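Local coordinates for foldase protein PrsA (PDB 5TVL), which probably assists the folding of secreted proteins after they cross the cell membrane, as a lipoprotein foldase of the peptidyl-prolyl cis-trans isomerase class, at residues K42-E47 and V96-E101; K90-A95 and S247-E252. All coordinates share one frame; numbering follows the deposited sequence.

Interaction 1: K42-E47 and V96-E101; sequences KQYGSE and VKKVAE
Lys-98 and Glu-47 form a salt bridge, with NZ of Lys-98 2.6 Å from OE1 of Glu-47. The ammonium meets OE1 on its syn side, 17° out of the carboxylate plane. OE2 of Glu-47 lies farther off, 3.3 Å from the same NZ, so the pairing leans toward one oxygen. The two side chains approach from opposite directions, both extended beyond CG. The anti torsions of Lys-98 (chi2 -165°, chi3 -176°) carry its amine the full length of the side chain. The backbones stay apart, 10.8 Å even between their nearest CA atoms (Tyr-44 and Lys-98), and the two extended side chains bridge the gap. The amine also comes to the edge of the Tyr-44 ring, near its plane, with NZ of Lys-98 4.2 Å from CD1 of Tyr-44; this is not a cation-pi stack. Within 42-47, a backbone hydrogen bond from N of Glu-47 to O of Tyr-44 (3.2 Å) holds the acid near the tyrosine. At the surface, the bridge joins the C-terminal part of helix 25-44 and the residues just after it to helix 79-102, while Glu-101 reaches Lys-231 of helix 227-239 and Val-99 touches Ile-248 of helix 242-255.

Interaction 2: K90-A95 and S247-E252; sequences KLVELA and SIIGKE
Val-92 and Ile-249 cross at an oblique angle, one methyl of the valine lying against both carbons of the isoleucine's longer branch. CG1 of Val-92 is 4.1 Å from CD1 of Ile-249, and CG1 of Ile-249 is equally distant from that methyl, so the valine touches two successive carbons of the branch. The isoleucine's CB points to one side of the facing helix; chi1 (-70°) sets CG1 anti to the carbonyl carbon and already beside the valine methyl, and the anti chi2 (166°) lays CD1 along the same methyl at no greater distance. Ala-95 and Ile-248 make the other apolar pair, and here both CB atoms point at the opposing segment: CB of Ala-95 stands 4.4 Å from CG2 of Ile-248, the short methyl branch. The backbones are nearest at these same pairs, with CA atoms 7.4 Å apart for Val-92 and Ile-249 and 7.7 Å for Ala-95 and Ile-248. The contact is apolar and largely buried, though its 151 Å² is modest. It packs helix 79-102 against helix 242-255. Phe-40 of helix 25-44 also touches Ala-95, Tyr-272 near the C-terminal end of the model touches Ile-249, and Val-96 continues the packing on Ile-248.

From the N terminus, the chain reaches 42-47 where helix 25-44 runs out into the following turn, then passes through 48 mostly helical residues to 96-101, where interaction 1 closes its loop. Segment 90-95, just before 96-101 on helix 79-102, opens the longer loop of interaction 2; that loop spans the PpiC-type isomerase region and closes at 247-252. The segments alternate, so the loops cross rather than nest. Their centres are about 7 Å apart, and Tyr-44 joins them: its OH lies 2.6 Å from OE1 of Glu-252, a probable hydrogen bond, and its CZ 3.4 Å from CB of Ala-95. Helices 25-44, 79-102 and 242-255 are thereby tied together.

Interaction 1: K42-E47 and V96-E101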
# COMPACT_ATOMS: atom_id res chain seq x y z
N LYS A 42 17.36 23.59 -4.14
CA LYS A 42 17.20 25.04 -4.04
C LYS A 42 16.14 25.43 -3.01
O LYS A 42 16.36 26.32 -2.20
CB LYS A 42 16.84 25.65 -5.41
CG LYS A 42 17.01 27.16 -5.52
CD LYS A 42 18.47 27.56 -5.65
CE LYS A 42 18.67 29.07 -5.52
NZ LYS A 42 18.12 29.82 -6.69
N GLN A 43 15.01 24.73 -3.03
CA GLN A 43 13.89 25.02 -2.13
C GLN A 43 14.12 24.52 -0.70
O GLN A 43 14.13 25.32 0.23
CB GLN A 43 12.59 24.42 -2.67
CG GLN A 43 12.10 25.08 -3.95
CD GLN A 43 11.65 26.52 -3.75
OE1 GLN A 43 11.32 26.94 -2.63
NE2 GLN A 43 11.64 27.29 -4.83
N TYR A 44 14.31 23.22 -0.55
CA TYR A 44 14.30 22.56 0.76
C TYR A 44 15.66 22.07 1.27
O TYR A 44 15.73 21.51 2.36
CB TYR A 44 13.33 21.38 0.71
CG TYR A 44 11.94 21.73 0.20
CD1 TYR A 44 10.98 22.26 1.06
CD2 TYR A 44 11.59 21.53 -1.13
CE1 TYR A 44 9.71 22.58 0.60
CE2 TYR A 44 10.32 21.85 -1.60
CZ TYR A 44 9.39 22.37 -0.73
OH TYR A 44 8.12 22.69 -1.18
N GLY A 45 16.73 22.30 0.52
CA GLY A 45 18.06 21.75 0.83
C GLY A 45 18.62 22.12 2.19
O GLY A 45 19.15 21.26 2.91
N SER A 46 18.50 23.40 2.54
CA SER A 46 18.95 23.94 3.84
C SER A 46 18.33 23.26 5.07
O SER A 46 18.98 23.16 6.11
CB SER A 46 18.67 25.44 3.91
OG SER A 46 17.35 25.74 3.48
N GLU A 47 17.08 22.79 4.93
CA GLU A 47 16.37 22.13 6.04
C GLU A 47 16.92 20.75 6.39
O GLU A 47 16.76 20.29 7.53
CB GLU A 47 14.88 21.99 5.72
CG GLU A 47 14.17 23.31 5.51
CD GLU A 47 12.68 23.16 5.40
OE1 GLU A 47 12.12 23.56 4.36
OE2 GLU A 47 12.05 22.63 6.35
N VAL A 96 6.48 16.94 0.65
CA VAL A 96 5.15 16.31 0.62
C VAL A 96 4.47 16.34 2.00
O VAL A 96 3.24 16.47 2.09
CB VAL A 96 5.23 14.86 0.06
CG1 VAL A 96 3.92 14.10 0.23
CG2 VAL A 96 5.62 14.88 -1.42
N LYS A 97 5.25 16.24 3.07
CA LYS A 97 4.72 16.35 4.44
C LYS A 97 4.18 17.76 4.74
O LYS A 97 3.16 17.88 5.41
CB LYS A 97 5.79 15.98 5.47
CG LYS A 97 5.28 15.77 6.90
CD LYS A 97 6.45 15.49 7.84
CE LYS A 97 6.01 15.40 9.30
NZ LYS A 97 5.43 14.08 9.64
N LYS A 98 4.84 18.80 4.23
CA LYS A 98 4.39 20.19 4.44
C LYS A 98 3.05 20.50 3.78
O LYS A 98 2.18 21.11 4.40
CB LYS A 98 5.42 21.20 3.90
CG LYS A 98 6.69 21.31 4.72
CD LYS A 98 7.45 22.57 4.34
CE LYS A 98 8.78 22.66 5.07
NZ LYS A 98 9.54 23.88 4.70
N VAL A 99 2.90 20.09 2.52
CA VAL A 99 1.67 20.36 1.76
C VAL A 99 0.51 19.51 2.30
O VAL A 99 -0.63 19.99 2.36
CB VAL A 99 1.87 20.16 0.23
CG1 VAL A 99 0.56 20.39 -0.53
CG2 VAL A 99 2.94 21.10 -0.29
N ALA A 100 0.80 18.28 2.71
CA ALA A 100 -0.19 17.42 3.36
C ALA A 100 -0.68 18.02 4.68
O ALA A 100 -1.87 18.02 4.95
CB ALA A 100 0.38 16.02 3.60
N GLU A 101 0.26 18.52 5.49
CA GLU A 101 -0.06 19.28 6.71
C GLU A 101 -0.88 20.55 6.41
O GLU A 101 -1.84 20.84 7.12
CB GLU A 101 1.21 19.67 7.47
CG GLU A 101 1.81 18.55 8.31
CD GLU A 101 3.05 18.97 9.07
OE1 GLU A 101 4.00 19.50 8.44
OE2 GLU A 101 3.09 18.77 10.30

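Interaction 2: K90-A95 and S247-E252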
# COMPACT_ATOMS: atom_id res chain seq x y z
N LYS A 90 14.65 12.33 0.32
CA LYS A 90 14.34 12.94 1.60
C LYS A 90 13.80 14.36 1.46
O LYS A 90 12.90 14.75 2.19
CB LYS A 90 15.56 12.92 2.53
CG LYS A 90 15.86 11.55 3.10
CD LYS A 90 16.93 11.61 4.17
CE LYS A 90 17.47 10.22 4.51
NZ LYS A 90 16.44 9.30 5.06
N LEU A 91 14.33 15.13 0.51
CA LEU A 91 13.82 16.48 0.23
C LEU A 91 12.42 16.49 -0.41
O LEU A 91 11.66 17.43 -0.21
CB LEU A 91 14.80 17.27 -0.66
CG LEU A 91 16.16 17.62 -0.03
CD1 LEU A 91 17.10 18.22 -1.07
CD2 LEU A 91 16.00 18.55 1.16
N VAL A 92 12.10 15.44 -1.16
CA VAL A 92 10.76 15.29 -1.75
C VAL A 92 9.73 14.96 -0.65
O VAL A 92 8.73 15.66 -0.51
CB VAL A 92 10.74 14.23 -2.88
CG1 VAL A 92 9.32 13.88 -3.31
CG2 VAL A 92 11.54 14.74 -4.08
N GLU A 93 9.99 13.90 0.12
CA GLU A 93 9.06 13.48 1.17
C GLU A 93 8.91 14.55 2.27
O GLU A 93 7.84 14.67 2.86
CB GLU A 93 9.46 12.12 1.76
CG GLU A 93 10.68 12.13 2.67
CD GLU A 93 11.21 10.74 2.97
OE1 GLU A 93 11.35 9.92 2.03
OE2 GLU A 93 11.51 10.46 4.15
N LEU A 94 9.97 15.31 2.51
CA LEU A 94 9.92 16.50 3.37
C LEU A 94 8.93 17.53 2.83
O LEU A 94 8.08 18.03 3.57
CB LEU A 94 11.33 17.11 3.52
CG LEU A 94 11.61 18.32 4.42
CD1 LEU A 94 13.09 18.31 4.82
CD2 LEU A 94 11.25 19.65 3.77
N ALA A 95 9.03 17.84 1.54
CA ALA A 95 8.10 18.76 0.87
C ALA A 95 6.65 18.25 0.85
O ALA A 95 5.72 19.04 1.01
CB ALA A 95 8.57 19.05 -0.55
N SER A 247 2.28 14.97 -7.98
CA SER A 247 1.65 16.30 -8.11
C SER A 247 2.49 17.39 -7.43
O SER A 247 2.63 18.48 -7.98
CB SER A 247 0.21 16.30 -7.58
OG SER A 247 0.16 16.30 -6.16
N ILE A 248 3.05 17.08 -6.26
CA ILE A 248 3.94 18.00 -5.54
C ILE A 248 5.21 18.26 -6.36
O ILE A 248 5.63 19.40 -6.52
CB ILE A 248 4.31 17.50 -4.12
CG1 ILE A 248 3.06 17.33 -3.24
CG2 ILE A 248 5.30 18.45 -3.44
CD1 ILE A 248 2.18 18.56 -3.10
N ILE A 249 5.81 17.19 -6.88
CA ILE A 249 6.98 17.30 -7.76
C ILE A 249 6.63 18.20 -8.95
O ILE A 249 7.36 19.14 -9.26
CB ILE A 249 7.49 15.91 -8.23
CG1 ILE A 249 8.13 15.16 -7.05
CG2 ILE A 249 8.52 16.04 -9.36
CD1 ILE A 249 8.37 13.68 -7.29
N GLY A 250 5.49 17.90 -9.58
CA GLY A 250 4.97 18.69 -10.70
C GLY A 250 4.72 20.16 -10.37
O GLY A 250 5.01 21.04 -11.18
N LYS A 251 4.17 20.41 -9.18
CA LYS A 251 3.97 21.78 -8.68
C LYS A 251 5.30 22.49 -8.49
O LYS A 251 5.48 23.62 -8.94
CB LYS A 251 3.18 21.79 -7.36
CG LYS A 251 1.70 21.48 -7.52
CD LYS A 251 0.90 22.69 -7.99
CE LYS A 251 -0.58 22.35 -8.10
NZ LYS A 251 -1.41 23.54 -8.44
N GLU A 252 6.23 21.81 -7.83
CA GLU A 252 7.55 22.38 -7.54
C GLU A 252 8.36 22.65 -8.82
O GLU A 252 9.04 23.67 -8.93
CB GLU A 252 8.34 21.49 -6.57
CG GLU A 252 9.38 22.23 -5.75
CD GLU A 252 8.76 23.27 -4.83
OE1 GLU A 252 8.15 22.88 -3.81
OE2 GLU A 252 8.86 24.48 -5.14